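Local coordinates for SCO family protein (Aquifex aeolicus, PDB 3ME7) that probably binds copper and transfers electrons as a thioredoxin-fold protein of the SCO1/2 family, with a redox-active disulfide, at residues I113-M118 / F124-V129. Sequence-based numbering, arbitrary orientation. Where two conformers were deposited one is given.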
# COMPACT_ATOMS: atom_id res chain seq x y z
N ILE A 113 6.20 -8.79 0.77
CA ILE A 113 5.12 -8.83 -0.21
C ILE A 113 5.53 -9.41 -1.56
O ILE A 113 4.81 -9.25 -2.56
CB ILE A 113 4.41 -7.44 -0.38
CG1 ILE A 113 5.39 -6.37 -0.89
CG2 ILE A 113 3.73 -7.00 0.94
CD1 ILE A 113 4.69 -5.09 -1.42
N ASP A 114 6.71 -10.04 -1.60
CA ASP A 114 7.24 -10.71 -2.80
C ASP A 114 7.30 -9.78 -4.01
O ASP A 114 6.99 -10.17 -5.14
CB ASP A 114 6.42 -11.95 -3.17
CG ASP A 114 6.48 -13.03 -2.10
OD1 ASP A 114 7.49 -13.11 -1.37
OD2 ASP A 114 5.50 -13.80 -2.01
N PHE A 115 7.71 -8.55 -3.75
CA PHE A 115 7.75 -7.52 -4.77
C PHE A 115 9.21 -7.31 -5.20
O PHE A 115 10.08 -7.12 -4.35
CB PHE A 115 7.18 -6.24 -4.16
CG PHE A 115 7.02 -5.10 -5.14
CD1 PHE A 115 8.10 -4.30 -5.49
CD2 PHE A 115 5.77 -4.83 -5.70
CE1 PHE A 115 7.93 -3.22 -6.38
CE2 PHE A 115 5.60 -3.78 -6.61
CZ PHE A 115 6.67 -2.96 -6.93
N ARG A 116 9.48 -7.37 -6.50
CA ARG A 116 10.82 -7.05 -6.99
C ARG A 116 10.73 -6.16 -8.22
O ARG A 116 9.83 -6.30 -9.07
CB ARG A 116 11.69 -8.29 -7.21
CG ARG A 116 11.36 -9.14 -8.42
CD ARG A 116 12.25 -10.41 -8.48
NE ARG A 116 11.89 -11.35 -7.42
CZ ARG A 116 10.82 -12.14 -7.42
NH1 ARG A 116 10.58 -12.95 -6.39
NH2 ARG A 116 9.97 -12.12 -8.44
N PHE A 117 11.68 -5.24 -8.30
CA PHE A 117 11.75 -4.33 -9.43
C PHE A 117 13.12 -4.40 -10.06
O PHE A 117 14.06 -4.94 -9.46
CB PHE A 117 11.33 -2.91 -9.03
CG PHE A 117 12.23 -2.24 -8.02
CD1 PHE A 117 12.02 -2.42 -6.65
CD2 PHE A 117 13.25 -1.39 -8.42
CE1 PHE A 117 12.83 -1.77 -5.71
CE2 PHE A 117 14.06 -0.73 -7.49
CZ PHE A 117 13.85 -0.93 -6.13
N MET A 118 13.23 -3.87 -11.28
CA MET A 118 14.48 -3.90 -12.04
C MET A 118 14.57 -2.66 -12.92
O MET A 118 13.54 -2.07 -13.24
CB MET A 118 14.52 -5.18 -12.90
CG MET A 118 13.20 -5.56 -13.56
SD MET A 118 12.94 -7.34 -13.62
CE MET A 118 14.59 -7.90 -13.99
N PHE A 124 11.64 1.96 -13.94
CA PHE A 124 11.67 0.63 -13.39
C PHE A 124 10.63 -0.25 -14.07
O PHE A 124 9.58 0.24 -14.49
CB PHE A 124 11.37 0.69 -11.89
CG PHE A 124 12.44 1.35 -11.08
CD1 PHE A 124 13.76 0.88 -11.10
CD2 PHE A 124 12.13 2.43 -10.26
CE1 PHE A 124 14.76 1.49 -10.32
CE2 PHE A 124 13.11 3.04 -9.48
CZ PHE A 124 14.43 2.57 -9.52
N ILE A 125 10.94 -1.54 -14.18
CA ILE A 125 9.96 -2.58 -14.53
C ILE A 125 9.56 -3.20 -13.20
O ILE A 125 10.42 -3.53 -12.39
CB ILE A 125 10.60 -3.62 -15.47
CG1 ILE A 125 10.76 -3.04 -16.87
CG2 ILE A 125 9.76 -4.91 -15.54
CD1 ILE A 125 11.65 -3.88 -17.76
N HIS A 126 8.25 -3.34 -12.96
CA HIS A 126 7.75 -3.77 -11.66
C HIS A 126 6.32 -4.31 -11.82
O HIS A 126 5.65 -4.00 -12.81
CB HIS A 126 7.76 -2.58 -10.67
CG HIS A 126 6.86 -1.45 -11.09
ND1 HIS A 126 5.55 -1.37 -10.69
CD2 HIS A 126 7.08 -0.39 -11.89
CE1 HIS A 126 4.99 -0.30 -11.22
NE2 HIS A 126 5.89 0.31 -11.97
N PRO A 127 5.87 -5.14 -10.87
CA PRO A 127 4.46 -5.53 -10.86
C PRO A 127 3.51 -4.41 -10.46
O PRO A 127 3.89 -3.46 -9.75
CB PRO A 127 4.39 -6.67 -9.83
CG PRO A 127 5.60 -6.53 -8.99
CD PRO A 127 6.64 -5.77 -9.77
N ASN A 128 2.28 -4.56 -10.91
CA ASN A 128 1.17 -3.69 -10.49
C ASN A 128 0.38 -4.42 -9.43
O ASN A 128 -0.33 -5.35 -9.74
CB ASN A 128 0.28 -3.35 -11.69
CG ASN A 128 1.06 -2.68 -12.82
OD1 ASN A 128 1.87 -1.79 -12.59
ND2 ASN A 128 0.83 -3.13 -14.03
N VAL A 129 0.51 -3.98 -8.18
CA VAL A 129 -0.10 -4.73 -7.10
C VAL A 129 -0.58 -3.82 -5.98
O VAL A 129 0.03 -2.80 -5.69
CB VAL A 129 0.87 -5.81 -6.53
CG1 VAL A 129 2.08 -5.17 -5.86
CG2 VAL A 129 0.12 -6.74 -5.56
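Phe115 and Pro127 meet at the tightly packed end of this contact: proline CD sits over one face of the phenyl ring, 4.1 Å from its centroid, in a CH-pi contact, while Val129 CG1 abuts the ring edge at CD2, 3.7 Å away. Phe115 reaches there because its CG lies anti to the backbone N (chi1 -174°). At the far end Phe117 and Phe124 form a T-shaped pair, the CD2-CE2 edge of Phe117 directed at the face of Phe124 with ring planes at 70°. With an alanine at Phe124 the Phe117 edge loses the face it packs on, and its ring is likely to turn more freely. Beside that pair Met118 and Ile125 form an antiparallel hydrogen-bonded pair: Met118 N donates to Ile125 O (3.0 Å) and Ile125 N to Met118 O (2.8 Å). The solvent side is looser: Met118, modelled in two conformers, and Ile125 are exposed. His126, a predicted copper ligand beside Cys40 and Cys44, directs ND1 to Pro127 O (2.8 Å), which probably limits rotation of its imidazole. Met118 and Ile125 close the open end of hairpin 118-120/123-125, which follows helix 103-112; Phe72 packs against Phe115, Phe117 and His126, and Val129 leads into the central sheet beside strands 31-36 and 139-144.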